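Side-chain contacts in putative citrate lyase, alfa subunit (Streptococcus mutans, PDB 2HJ0), which belongs to the citrate lyase alpha subunit (CitF) family and is built on two large mixed beta sheets flanked by helices: residues 66-71 and 194-199; 82-87 and 110-115; 352-357 and 361-366; 381-386 and 398-403. All coordinates share one frame; numbering follows the deposited sequence.

Contact 1 (66-71 and 194-199)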
loop_
_atom_site.group_PDB
_atom_site.type_symbol
_atom_site.label_atom_id
_atom_site.label_comp_id
_atom_site.label_asym_id
_atom_site.label_seq_id
_atom_site.Cartn_x
_atom_site.Cartn_y
_atom_site.Cartn_z
ATOM N N THR A 66 -4.451 -20.882 -10.564
ATOM C CA THR A 66 -4.877 -19.655 -11.209
ATOM C C THR A 66 -3.746 -18.639 -11.257
ATOM O O THR A 66 -3.052 -18.425 -10.274
ATOM C CB THR A 66 -6.077 -19.018 -10.501
ATOM O OG1 THR A 66 -7.217 -19.875 -10.639
ATOM C CG2 THR A 66 -6.393 -17.661 -11.126
ATOM N N ILE A 67 -3.563 -18.022 -12.416
ATOM C CA ILE A 67 -2.527 -17.030 -12.588
ATOM C C ILE A 67 -3.160 -15.752 -13.127
ATOM O O ILE A 67 -4.242 -15.787 -13.717
ATOM C CB ILE A 67 -1.441 -17.538 -13.567
ATOM C CG1 ILE A 67 -2.033 -17.738 -14.963
ATOM C CG2 ILE A 67 -0.866 -18.850 -13.064
ATOM C CD1 ILE A 67 -1.007 -18.216 -15.979
ATOM N N SER A 68 -2.486 -14.621 -12.927
ATOM C CA SER A 68 -2.999 -13.332 -13.400
ATOM C C SER A 68 -1.953 -12.501 -14.139
ATOM O O SER A 68 -0.749 -12.779 -14.074
ATOM C CB SER A 68 -3.540 -12.522 -12.222
ATOM O OG SER A 68 -2.571 -12.400 -11.192
ATOM N N PHE A 69 -2.443 -11.471 -14.830
ATOM C CA PHE A 69 -1.620 -10.540 -15.610
ATOM C C PHE A 69 -2.376 -9.224 -15.687
ATOM O O PHE A 69 -3.573 -9.195 -15.427
ATOM C CB PHE A 69 -1.414 -11.026 -17.052
ATOM C CG PHE A 69 -0.968 -12.451 -17.168
ATOM C CD1 PHE A 69 -1.893 -13.489 -17.169
ATOM C CD2 PHE A 69 0.379 -12.758 -17.287
ATOM C CE1 PHE A 69 -1.479 -14.813 -17.283
ATOM C CE2 PHE A 69 0.804 -14.073 -17.403
ATOM C CZ PHE A 69 -0.127 -15.101 -17.402
ATOM N N HIS A 70 -1.691 -8.135 -16.042
ATOM C CA HIS A 70 -2.382 -6.862 -16.173
ATOM C C HIS A 70 -2.313 -6.415 -17.631
ATOM O O HIS A 70 -1.538 -6.965 -18.410
ATOM C CB HIS A 70 -1.775 -5.807 -15.261
ATOM C CG HIS A 70 -0.425 -5.341 -15.688
ATOM N ND1 HIS A 70 0.727 -5.701 -15.025
ATOM C CD2 HIS A 70 -0.038 -4.588 -16.745
ATOM C CE1 HIS A 70 1.769 -5.197 -15.660
ATOM N NE2 HIS A 70 1.333 -4.519 -16.708
ATOM N N HIS A 71 -3.130 -5.436 -18.011
ATOM C CA HIS A 71 -3.136 -4.958 -19.395
ATOM C C HIS A 71 -2.688 -3.505 -19.594
ATOM O O HIS A 71 -3.130 -2.831 -20.544
ATOM C CB HIS A 71 -4.533 -5.134 -20.005
ATOM C CG HIS A 71 -5.579 -4.262 -19.389
ATOM N ND1 HIS A 71 -6.032 -4.440 -18.101
ATOM C CD2 HIS A 71 -6.233 -3.178 -19.869
ATOM C CE1 HIS A 71 -6.917 -3.503 -17.811
ATOM N NE2 HIS A 71 -7.056 -2.721 -18.867
HETATM N N MSE A 194 -1.340 -3.478 -9.260
HETATM C CA MSE A 194 -1.124 -3.264 -7.830
HETATM C C MSE A 194 -2.002 -4.114 -6.935
HETATM O O MSE A 194 -1.594 -4.494 -5.839
HETATM C CB MSE A 194 -1.308 -1.787 -7.466
HETATM C CG MSE A 194 -0.109 -0.922 -7.814
HETATM SE SE MSE A 194 -0.510 0.975 -7.874
HETATM C CE MSE A 194 0.167 1.514 -6.142
ATOM N N ILE A 195 -3.209 -4.413 -7.389
ATOM C CA ILE A 195 -4.089 -5.223 -6.575
ATOM C C ILE A 195 -3.647 -6.679 -6.642
ATOM O O ILE A 195 -3.714 -7.388 -5.655
ATOM C CB ILE A 195 -5.532 -5.077 -7.032
ATOM C CG1 ILE A 195 -6.420 -6.011 -6.229
ATOM C CG2 ILE A 195 -5.644 -5.368 -8.504
ATOM C CD1 ILE A 195 -7.871 -5.836 -6.556
ATOM N N ASP A 196 -3.176 -7.115 -7.802
ATOM C CA ASP A 196 -2.701 -8.474 -7.945
ATOM C C ASP A 196 -1.577 -8.747 -6.978
ATOM O O ASP A 196 -1.614 -9.709 -6.232
ATOM C CB ASP A 196 -2.176 -8.713 -9.351
ATOM C CG ASP A 196 -3.281 -8.845 -10.366
ATOM O OD1 ASP A 196 -4.178 -7.979 -10.376
ATOM O OD2 ASP A 196 -3.252 -9.814 -11.151
ATOM N N ALA A 197 -0.564 -7.897 -6.987
ATOM C CA ALA A 197 0.587 -8.109 -6.125
ATOM C C ALA A 197 0.248 -8.027 -4.660
ATOM O O ALA A 197 1.030 -8.446 -3.812
ATOM C CB ALA A 197 1.669 -7.103 -6.456
ATOM N N LYS A 198 -0.918 -7.488 -4.360
ATOM C CA LYS A 198 -1.340 -7.336 -2.980
ATOM C C LYS A 198 -2.097 -8.555 -2.445
ATOM O O LYS A 198 -1.999 -8.883 -1.269
ATOM C CB LYS A 198 -2.190 -6.074 -2.886
ATOM C CG LYS A 198 -2.728 -5.728 -1.524
ATOM C CD LYS A 198 -3.372 -4.330 -1.565
ATOM C CE LYS A 198 -2.360 -3.261 -2.060
ATOM N NZ LYS A 198 -2.901 -1.864 -2.178
ATOM N N TYR A 199 -2.827 -9.244 -3.313
ATOM C CA TYR A 199 -3.588 -10.400 -2.875
ATOM C C TYR A 199 -3.112 -11.764 -3.371
ATOM O O TYR A 199 -3.520 -12.790 -2.842
ATOM C CB TYR A 199 -5.043 -10.205 -3.265
ATOM C CG TYR A 199 -5.697 -9.100 -2.506
ATOM C CD1 TYR A 199 -6.108 -9.282 -1.180
ATOM C CD2 TYR A 199 -5.896 -7.858 -3.098
ATOM C CE1 TYR A 199 -6.707 -8.237 -0.461
ATOM C CE2 TYR A 199 -6.485 -6.809 -2.401
ATOM C CZ TYR A 199 -6.890 -6.999 -1.085
ATOM O OH TYR A 199 -7.473 -5.962 -0.395
#

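Contact 2 (82-87 and 110-115)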
loop_
_atom_site.group_PDB
_atom_site.type_symbol
_atom_site.label_atom_id
_atom_site.label_comp_id
_atom_site.label_asym_id
_atom_site.label_seq_id
_atom_site.Cartn_x
_atom_site.Cartn_y
_atom_site.Cartn_z
HETATM N N MSE A 82 4.177 -14.389 -23.404
HETATM C CA MSE A 82 5.459 -14.906 -22.966
HETATM C C MSE A 82 5.284 -16.019 -21.923
HETATM O O MSE A 82 5.671 -17.163 -22.160
HETATM C CB MSE A 82 6.270 -13.758 -22.380
HETATM C CG MSE A 82 7.765 -13.944 -22.412
HETATM SE SE MSE A 82 8.586 -12.341 -21.745
HETATM C CE MSE A 82 8.245 -11.172 -23.229
ATOM N N VAL A 83 4.698 -15.678 -20.777
ATOM C CA VAL A 83 4.494 -16.647 -19.709
ATOM C C VAL A 83 3.698 -17.860 -20.176
ATOM O O VAL A 83 4.177 -18.994 -20.099
ATOM C CB VAL A 83 3.769 -16.004 -18.510
ATOM C CG1 VAL A 83 3.514 -17.036 -17.423
ATOM C CG2 VAL A 83 4.599 -14.870 -17.965
ATOM N N LEU A 84 2.485 -17.610 -20.656
ATOM C CA LEU A 84 1.601 -18.663 -21.135
ATOM C C LEU A 84 2.308 -19.643 -22.061
ATOM O O LEU A 84 2.239 -20.859 -21.875
ATOM C CB LEU A 84 0.401 -18.046 -21.855
ATOM C CG LEU A 84 -0.922 -18.124 -21.103
ATOM C CD1 LEU A 84 -0.733 -17.786 -19.648
ATOM C CD2 LEU A 84 -1.910 -17.188 -21.756
ATOM N N ASP A 85 3.002 -19.115 -23.058
ATOM C CA ASP A 85 3.698 -19.975 -23.998
ATOM C C ASP A 85 4.673 -20.903 -23.288
ATOM O O ASP A 85 4.762 -22.088 -23.607
ATOM C CB ASP A 85 4.426 -19.130 -25.035
ATOM C CG ASP A 85 5.018 -19.961 -26.140
ATOM O OD1 ASP A 85 6.117 -20.525 -25.927
ATOM O OD2 ASP A 85 4.379 -20.054 -27.216
ATOM N N GLU A 86 5.401 -20.375 -22.313
ATOM C CA GLU A 86 6.349 -21.195 -21.580
ATOM C C GLU A 86 5.592 -22.225 -20.741
ATOM O O GLU A 86 6.076 -23.336 -20.519
ATOM C CB GLU A 86 7.228 -20.319 -20.691
ATOM C CG GLU A 86 8.445 -21.047 -20.127
ATOM C CD GLU A 86 9.361 -21.595 -21.213
ATOM O OE1 GLU A 86 9.636 -22.818 -21.200
ATOM O OE2 GLU A 86 9.803 -20.805 -22.079
ATOM N N ILE A 87 4.405 -21.857 -20.265
ATOM C CA ILE A 87 3.609 -22.791 -19.482
ATOM C C ILE A 87 3.231 -23.945 -20.419
ATOM O O ILE A 87 3.337 -25.113 -20.053
ATOM C CB ILE A 87 2.287 -22.166 -18.968
ATOM C CG1 ILE A 87 2.551 -20.863 -18.211
ATOM C CG2 ILE A 87 1.575 -23.164 -18.064
ATOM C CD1 ILE A 87 3.171 -21.034 -16.844
ATOM N N ILE A 110 -5.705 -18.203 -28.092
ATOM C CA ILE A 110 -6.628 -19.116 -28.751
ATOM C C ILE A 110 -6.118 -20.559 -28.802
ATOM O O ILE A 110 -6.809 -21.477 -28.355
ATOM C CB ILE A 110 -6.983 -18.619 -30.162
ATOM C CG1 ILE A 110 -7.558 -17.203 -30.076
ATOM C CG2 ILE A 110 -8.017 -19.539 -30.790
ATOM C CD1 ILE A 110 -7.844 -16.584 -31.409
ATOM N N ASP A 111 -4.910 -20.766 -29.318
ATOM C CA ASP A 111 -4.364 -22.117 -29.374
ATOM C C ASP A 111 -4.221 -22.746 -27.994
ATOM O O ASP A 111 -4.473 -23.940 -27.828
ATOM C CB ASP A 111 -3.000 -22.146 -30.064
ATOM C CG ASP A 111 -3.106 -22.094 -31.577
ATOM O OD1 ASP A 111 -4.051 -22.690 -32.135
ATOM O OD2 ASP A 111 -2.235 -21.472 -32.212
ATOM N N HIS A 112 -3.811 -21.962 -27.002
ATOM C CA HIS A 112 -3.650 -22.502 -25.648
ATOM C C HIS A 112 -4.983 -22.999 -25.097
ATOM O O HIS A 112 -5.025 -23.860 -24.216
ATOM C CB HIS A 112 -3.080 -21.441 -24.698
ATOM C CG HIS A 112 -1.708 -20.972 -25.063
ATOM N ND1 HIS A 112 -0.624 -21.821 -25.127
ATOM C CD2 HIS A 112 -1.244 -19.740 -25.383
ATOM C CE1 HIS A 112 0.449 -21.131 -25.474
ATOM N NE2 HIS A 112 0.100 -19.866 -25.635
ATOM N N ILE A 113 -6.066 -22.437 -25.616
ATOM C CA ILE A 113 -7.398 -22.817 -25.196
ATOM C C ILE A 113 -7.745 -24.138 -25.871
ATOM O O ILE A 113 -8.149 -25.098 -25.215
ATOM C CB ILE A 113 -8.437 -21.732 -25.592
ATOM C CG1 ILE A 113 -8.142 -20.431 -24.832
ATOM C CG2 ILE A 113 -9.843 -22.218 -25.289
ATOM C CD1 ILE A 113 -9.090 -19.302 -25.143
ATOM N N LYS A 114 -7.571 -24.186 -27.186
ATOM C CA LYS A 114 -7.862 -25.392 -27.950
ATOM C C LYS A 114 -7.102 -26.619 -27.436
ATOM O O LYS A 114 -7.644 -27.729 -27.432
ATOM C CB LYS A 114 -7.548 -25.151 -29.427
ATOM C CG LYS A 114 -8.468 -24.133 -30.064
ATOM C CD LYS A 114 -8.130 -23.883 -31.517
ATOM C CE LYS A 114 -9.111 -22.887 -32.125
ATOM N NZ LYS A 114 -8.784 -22.592 -33.550
ATOM N N ASN A 115 -5.864 -26.409 -26.981
ATOM C CA ASN A 115 -5.023 -27.496 -26.475
ATOM C C ASN A 115 -5.148 -27.753 -24.978
ATOM O O ASN A 115 -4.347 -28.489 -24.391
ATOM C CB ASN A 115 -3.559 -27.230 -26.822
ATOM C CG ASN A 115 -3.339 -27.123 -28.311
ATOM O OD1 ASN A 115 -3.922 -27.894 -29.079
ATOM N ND2 ASN A 115 -2.492 -26.171 -28.737
#

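Contact 3 (352-357 and 361-366)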
loop_
_atom_site.group_PDB
_atom_site.type_symbol
_atom_site.label_atom_id
_atom_site.label_comp_id
_atom_site.label_asym_id
_atom_site.label_seq_id
_atom_site.Cartn_x
_atom_site.Cartn_y
_atom_site.Cartn_z
ATOM N N ASN A 352 -8.705 -1.193 -6.762
ATOM C CA ASN A 352 -9.628 -1.353 -5.656
ATOM C C ASN A 352 -10.054 0.002 -5.131
ATOM O O ASN A 352 -11.245 0.275 -4.979
ATOM C CB ASN A 352 -9.016 -2.164 -4.517
ATOM C CG ASN A 352 -10.048 -2.526 -3.446
ATOM O OD1 ASN A 352 -10.994 -3.287 -3.698
ATOM N ND2 ASN A 352 -9.877 -1.970 -2.249
HETATM N N MSE A 353 -9.085 0.862 -4.847
HETATM C CA MSE A 353 -9.417 2.189 -4.354
HETATM C C MSE A 353 -10.243 2.907 -5.413
HETATM O O MSE A 353 -11.041 3.809 -5.109
HETATM C CB MSE A 353 -8.154 2.989 -4.089
HETATM C CG MSE A 353 -8.441 4.321 -3.427
HETATM SE SE MSE A 353 -6.805 5.232 -3.047
HETATM C CE MSE A 353 -7.357 7.032 -3.381
ATOM N N TYR A 354 -10.037 2.484 -6.660
ATOM C CA TYR A 354 -10.714 3.054 -7.814
ATOM C C TYR A 354 -12.209 2.804 -7.898
ATOM O O TYR A 354 -12.992 3.738 -7.733
ATOM C CB TYR A 354 -10.044 2.583 -9.123
ATOM C CG TYR A 354 -10.765 3.037 -10.381
ATOM C CD1 TYR A 354 -11.160 4.362 -10.532
ATOM C CD2 TYR A 354 -11.091 2.140 -11.396
ATOM C CE1 TYR A 354 -11.866 4.785 -11.648
ATOM C CE2 TYR A 354 -11.805 2.555 -12.527
ATOM C CZ TYR A 354 -12.193 3.885 -12.642
ATOM O OH TYR A 354 -12.930 4.329 -13.728
ATOM N N ALA A 355 -12.618 1.562 -8.134
ATOM C CA ALA A 355 -14.044 1.317 -8.296
ATOM C C ALA A 355 -14.672 0.101 -7.621
ATOM O O ALA A 355 -15.652 -0.446 -8.122
ATOM C CB ALA A 355 -14.357 1.289 -9.771
ATOM N N SER A 356 -14.145 -0.304 -6.474
ATOM C CA SER A 356 -14.686 -1.465 -5.794
ATOM C C SER A 356 -15.929 -1.168 -5.002
ATOM O O SER A 356 -15.955 -0.269 -4.171
ATOM C CB SER A 356 -13.664 -2.082 -4.855
ATOM O OG SER A 356 -14.283 -3.042 -4.024
ATOM N N PRO A 357 -16.986 -1.943 -5.241
ATOM C CA PRO A 357 -18.246 -1.751 -4.526
ATOM C C PRO A 357 -18.170 -2.237 -3.070
ATOM O O PRO A 357 -18.972 -1.829 -2.242
ATOM C CB PRO A 357 -19.239 -2.543 -5.370
ATOM C CG PRO A 357 -18.406 -3.686 -5.864
ATOM C CD PRO A 357 -17.093 -3.022 -6.242
ATOM N N GLY A 361 -14.253 2.505 0.743
ATOM C CA GLY A 361 -14.478 3.724 -0.021
ATOM C C GLY A 361 -13.666 3.838 -1.297
ATOM O O GLY A 361 -12.446 3.716 -1.274
ATOM N N SER A 362 -14.348 4.099 -2.404
ATOM C CA SER A 362 -13.701 4.213 -3.700
ATOM C C SER A 362 -13.746 5.648 -4.210
ATOM O O SER A 362 -14.640 6.398 -3.842
ATOM C CB SER A 362 -14.418 3.323 -4.697
ATOM O OG SER A 362 -15.680 3.896 -5.000
ATOM N N VAL A 363 -12.809 6.024 -5.079
ATOM C CA VAL A 363 -12.798 7.392 -5.583
ATOM C C VAL A 363 -14.023 7.709 -6.446
ATOM O O VAL A 363 -14.578 8.808 -6.363
ATOM C CB VAL A 363 -11.504 7.713 -6.381
ATOM C CG1 VAL A 363 -10.284 7.526 -5.491
ATOM C CG2 VAL A 363 -11.399 6.813 -7.595
ATOM N N ILE A 364 -14.467 6.756 -7.252
ATOM C CA ILE A 364 -15.628 7.007 -8.099
ATOM C C ILE A 364 -16.859 7.351 -7.253
ATOM O O ILE A 364 -17.888 7.822 -7.756
ATOM C CB ILE A 364 -15.965 5.793 -8.960
ATOM C CG1 ILE A 364 -16.322 4.616 -8.041
ATOM C CG2 ILE A 364 -14.811 5.491 -9.891
ATOM C CD1 ILE A 364 -16.981 3.445 -8.745
ATOM N N ASN A 365 -16.751 7.091 -5.957
ATOM C CA ASN A 365 -17.832 7.386 -5.035
ATOM C C ASN A 365 -17.866 8.893 -4.767
ATOM O O ASN A 365 -18.830 9.426 -4.210
ATOM C CB ASN A 365 -17.605 6.628 -3.740
ATOM C CG ASN A 365 -18.884 6.114 -3.145
ATOM O OD1 ASN A 365 -18.868 5.166 -2.359
ATOM N ND2 ASN A 365 -20.012 6.732 -3.513
ATOM N N GLN A 366 -16.800 9.574 -5.177
ATOM C CA GLN A 366 -16.712 11.004 -5.003
ATOM C C GLN A 366 -16.815 11.679 -6.353
ATOM O O GLN A 366 -16.569 12.871 -6.491
ATOM C CB GLN A 366 -15.396 11.364 -4.331
ATOM C CG GLN A 366 -15.210 10.667 -2.996
ATOM C CD GLN A 366 -16.334 10.959 -2.029
ATOM O OE1 GLN A 366 -16.641 10.146 -1.156
ATOM N NE2 GLN A 366 -16.950 12.129 -2.170
#

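Contact 4 (381-386 and 398-403)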
loop_
_atom_site.group_PDB
_atom_site.type_symbol
_atom_site.label_atom_id
_atom_site.label_comp_id
_atom_site.label_asym_id
_atom_site.label_seq_id
_atom_site.Cartn_x
_atom_site.Cartn_y
_atom_site.Cartn_z
ATOM N N PHE A 381 -32.924 1.980 -20.932
ATOM C CA PHE A 381 -31.683 2.635 -20.579
ATOM C C PHE A 381 -30.527 1.685 -20.269
ATOM O O PHE A 381 -29.495 2.108 -19.745
ATOM C CB PHE A 381 -31.930 3.614 -19.430
ATOM C CG PHE A 381 -32.546 4.913 -19.878
ATOM C CD1 PHE A 381 -31.740 5.969 -20.314
ATOM C CD2 PHE A 381 -33.933 5.065 -19.925
ATOM C CE1 PHE A 381 -32.300 7.163 -20.799
ATOM C CE2 PHE A 381 -34.510 6.254 -20.410
ATOM C CZ PHE A 381 -33.687 7.305 -20.847
ATOM N N ASN A 382 -30.693 0.410 -20.611
ATOM C CA ASN A 382 -29.636 -0.565 -20.379
ATOM C C ASN A 382 -28.569 -0.328 -21.425
ATOM O O ASN A 382 -28.882 -0.070 -22.584
ATOM C CB ASN A 382 -30.155 -1.998 -20.505
ATOM C CG ASN A 382 -31.107 -2.365 -19.396
ATOM O OD1 ASN A 382 -30.951 -1.916 -18.265
ATOM N ND2 ASN A 382 -32.092 -3.195 -19.705
ATOM N N VAL A 383 -27.310 -0.425 -21.021
ATOM C CA VAL A 383 -26.210 -0.193 -21.941
ATOM C C VAL A 383 -25.391 -1.454 -22.208
ATOM O O VAL A 383 -25.103 -2.222 -21.287
ATOM C CB VAL A 383 -25.268 0.903 -21.393
ATOM C CG1 VAL A 383 -24.193 1.209 -22.408
ATOM C CG2 VAL A 383 -26.059 2.162 -21.056
ATOM N N ASN A 384 -25.022 -1.651 -23.475
ATOM C CA ASN A 384 -24.216 -2.795 -23.909
ATOM C C ASN A 384 -22.891 -2.325 -24.477
ATOM O O ASN A 384 -22.850 -1.515 -25.398
ATOM C CB ASN A 384 -24.963 -3.619 -24.976
ATOM C CG ASN A 384 -24.072 -4.675 -25.656
ATOM O OD1 ASN A 384 -23.276 -5.368 -25.013
ATOM N ND2 ASN A 384 -24.228 -4.806 -26.959
ATOM N N VAL A 385 -21.808 -2.827 -23.901
ATOM C CA VAL A 385 -20.463 -2.488 -24.356
ATOM C C VAL A 385 -19.651 -3.773 -24.575
ATOM O O VAL A 385 -18.436 -3.720 -24.759
ATOM C CB VAL A 385 -19.732 -1.591 -23.329
ATOM C CG1 VAL A 385 -20.347 -0.202 -23.321
ATOM C CG2 VAL A 385 -19.817 -2.214 -21.948
HETATM N N MSE A 386 -20.334 -4.923 -24.559
HETATM C CA MSE A 386 -19.691 -6.223 -24.753
HETATM C C MSE A 386 -19.802 -6.786 -26.170
HETATM O O MSE A 386 -18.792 -7.008 -26.835
HETATM C CB MSE A 386 -20.255 -7.265 -23.779
HETATM C CG MSE A 386 -19.453 -7.468 -22.506
HETATM SE SE MSE A 386 -17.660 -8.052 -22.833
HETATM C CE MSE A 386 -18.070 -9.679 -23.829
ATOM N N GLY A 398 -14.932 -2.973 -18.553
ATOM C CA GLY A 398 -14.204 -1.853 -17.997
ATOM C C GLY A 398 -14.822 -1.354 -16.703
ATOM O O GLY A 398 -15.246 -2.145 -15.862
ATOM N N GLY A 399 -14.873 -0.034 -16.539
ATOM C CA GLY A 399 -15.449 0.528 -15.335
ATOM C C GLY A 399 -16.812 1.132 -15.617
ATOM O O GLY A 399 -17.384 1.845 -14.787
ATOM N N HIS A 400 -17.333 0.831 -16.797
ATOM C CA HIS A 400 -18.617 1.347 -17.233
ATOM C C HIS A 400 -19.733 1.220 -16.184
ATOM O O HIS A 400 -20.194 2.224 -15.641
ATOM C CB HIS A 400 -19.015 0.656 -18.528
ATOM C CG HIS A 400 -19.987 1.432 -19.350
ATOM N ND1 HIS A 400 -21.318 1.558 -19.014
ATOM C CD2 HIS A 400 -19.831 2.091 -20.523
ATOM C CE1 HIS A 400 -21.943 2.251 -19.951
ATOM N NE2 HIS A 400 -21.064 2.586 -20.878
ATOM N N CYS A 401 -20.176 0.005 -15.882
ATOM C CA CYS A 401 -21.232 -0.132 -14.891
ATOM C C CYS A 401 -20.760 0.359 -13.519
ATOM O O CYS A 401 -21.580 0.678 -12.667
ATOM C CB CYS A 401 -21.711 -1.586 -14.788
ATOM S SG CYS A 401 -20.639 -2.705 -13.861
ATOM N N ASP A 402 -19.444 0.422 -13.313
ATOM C CA ASP A 402 -18.879 0.881 -12.043
ATOM C C ASP A 402 -19.139 2.352 -11.778
ATOM O O ASP A 402 -19.806 2.717 -10.819
ATOM C CB ASP A 402 -17.360 0.692 -12.004
ATOM C CG ASP A 402 -16.947 -0.733 -11.768
ATOM O OD1 ASP A 402 -17.578 -1.416 -10.919
ATOM O OD2 ASP A 402 -15.965 -1.164 -12.416
ATOM N N THR A 403 -18.576 3.206 -12.620
ATOM C CA THR A 403 -18.744 4.629 -12.415
ATOM C C THR A 403 -20.186 5.033 -12.698
ATOM O O THR A 403 -20.752 5.892 -12.020
ATOM C CB THR A 403 -17.805 5.428 -13.313
ATOM O OG1 THR A 403 -18.326 5.430 -14.641
ATOM C CG2 THR A 403 -16.449 4.795 -13.327
#

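Contact 1 (66-71 and 194-199)
The hydroxyl of S68 and the carboxylate of D196 carry this contact by a single hydrogen bond, a compact example of how a strand and a helix far apart in sequence can be joined through one polar pair. S68 OG donates to D196 OD2 over 2.7 Å. The hydroxyl reaches the carboxylate on its anti side and lies 22° out of its plane. Both CA–CB bonds point across the gap, and the two CA atoms, 7.3 Å apart, are the nearest pair in the backbones. With OG set between its own backbone N and carbonyl carbon (chi1 53°), S68 presents the oxygen to the helix.

Charge enters at the other carboxylate oxygen. D196 OD1 forms a salt bridge with R151, so the carboxylate is gripped at both oxygens, which would limit its rotation; the arginine and the hydroxyl together would help to make a buried negative charge tolerable.

No apolar side-chain pair meets across the contact. F69 turns its side chain to the opposite side of the strand, and its backbone N stays 4.1 Å from D196 OD2, with no bond between them.

Within the fold, strand 66-69 runs between the parallel strands 164-169 and 95-99. Helix 191-199 lies against it beside helix 148-157, which supplies R151, while D196 and A197 also rest on L167 of strand 164-169.

Contact 2 (82-87 and 110-115)
L84 and H112 have the nearest CA atoms of these two helical segments, 7.9 Å apart. Regular helical bonding runs through 82-87, with I87 N bonded to V83 O over 2.9 Å. The other segment is the end of its helix: I110 O takes both K114 N and I113 N, and N115 is the first residue to leave the helical conformation.

Across this gap one flat side chain does nearly all the touching, which illustrates how an imidazole can pack against main chain. H112 has CG anti to its carbonyl carbon (chi1 -63°), and from there the ring extends to the backbone of L84 and D85. L84 CB lies over one ring face, 4.2 Å from H112 NE2, and L84 O is 4.0 Å from H112 CE1. D85 CA approaches H112 CE1 obliquely at 3.8 Å. No hydrogen bond crosses between the segments. D85 OD2 remains 4.6 Å from H112 NE2, near enough for a modest electrostatic influence if the histidine is protonated, but D85 spends its OD1 on a salt bridge with K89, one helical turn on.

Helix 79-89 and helix 109-114 thus meet as neighbours over the parallel part of the large mixed sheet. L84 packs down on I67 and F69 of strand 66-69, H112 rests on V118 of strand 118-123, and helix 52-58 covers I87 and E86.

Contact 3 (352-357 and 361-366)
The ring of Y354 meets V363 and I364 through CD1 and CE1. V363 CG2 lies at the edge, near the ring plane, 3.8 Å from Y354 CD1, while I364 CG2 comes in obliquely, 3.5 Å from Y354 CE1. One face is overlain toward its rim by the methyl of the next residue, A355. CG anti to the backbone N (chi1 175°) carries the ring round to this meeting although the CA–CB bond of Y354 points away from the returning chain. Beyond the ring, the hydroxyl is hydrogen-bonded to Q277.

Further apolar contacts flank the tyrosine. I364 CD1 touches A355 CB at 3.5 Å, and the selenomethionine M353 sets its terminal CE against V363 CG1 at 3.6 Å, the two side chains crossing at about a right angle.

The backbones are joined as well: the carbonyls of M353 and Y354 are met by the successive amides of V363 and I364. V363 N donates to M353 O over 2.8 Å, with a C=O...N angle of 166°, and I364 N makes a weak bond of 3.4 Å to Y354 O. S362 CA adds a CA-H...O contact to M353 O. The second subunit closes on the same place, Q222 of that subunit bonding to G361 O and its Y213 packing on V363.

Here the last part of helix 351-355 is tied to the short 3-10 turn 363-365. The pair forms part of the connection from edge strand 346-348 back across the parallel part of the mixed sheet to strand 369-372, which adjoins strand 275-277, the kind of switch in strand order known from Rossmann-like folds.

Contact 4 (381-386 and 398-403)
H400 meets V383 and V385 across this contact with a single buried imidazole. From CB, which points toward the 381-386 segment, CG is set anti to the backbone N (chi1 -157°), and the ring reaches the two valines, whose CG1 methyls both lie on one side of its plane, each coming in obliquely. H400 CD2 touches V385 CG1 at 3.7 Å. H400 CE1 is 3.5 Å from V383 CG1 and also nears V383 CB. At the tip, NE2 is close to both: V383 CG1 lies 3.7 Å and V385 CG1 3.8 Å from H400 NE2.

The valines pack against the ring, while hydrogen bonds at both nitrogens would fix its rotation. ND1 is hydrogen-bonded to T433 and NE2 to the carbonyl oxygen of S373, so both nitrogens of this buried ring are satisfied, a worked case of an imidazole serving at once as packing surface and as polar link.

Each segment is shaped by a local bond. In an Asx turn, M386 N donates to N384 OD1 over 3.0 Å from above the amide plane, 51° out of it. The helix begins after G399 at its N-cap, with T403 N bonded to G399 O over 2.8 Å.

The fold pattern is a beta-alpha-beta crossover with an excursion. Between strand 369-372 and helix 400-406 the chain forms the small hairpin 376-377/383-384, whose second strand returns to pack on the helix's first residue before the chain enters the adjacent parallel strand 409-413.

How the contacts relate
Contacts 1 and 2 lie on the ten-stranded sheet and its helices; contacts 3 and 4 lie in connections between strands of the nine-stranded sheet. Contacts 1 and 2, centres about 18 Å apart, share strand 66-69: S68 turns to one side for D196, whereas I67 and F69 pack on helix 79-89 on the other, F69 CZ reaching L84 CD1 at 3.6 Å. Contacts 3 and 4, centres about 16 Å apart, touch directly, with I364 CD1 3.6 Å from D402 O and Y354 packed on T403. Between the two groups, contacts 1 and 3 come nearest, about 4 Å between closest atoms without touching. Contacts 2 and 3 lie on opposite sides of the chain's centre, about 34 Å apart centre to centre.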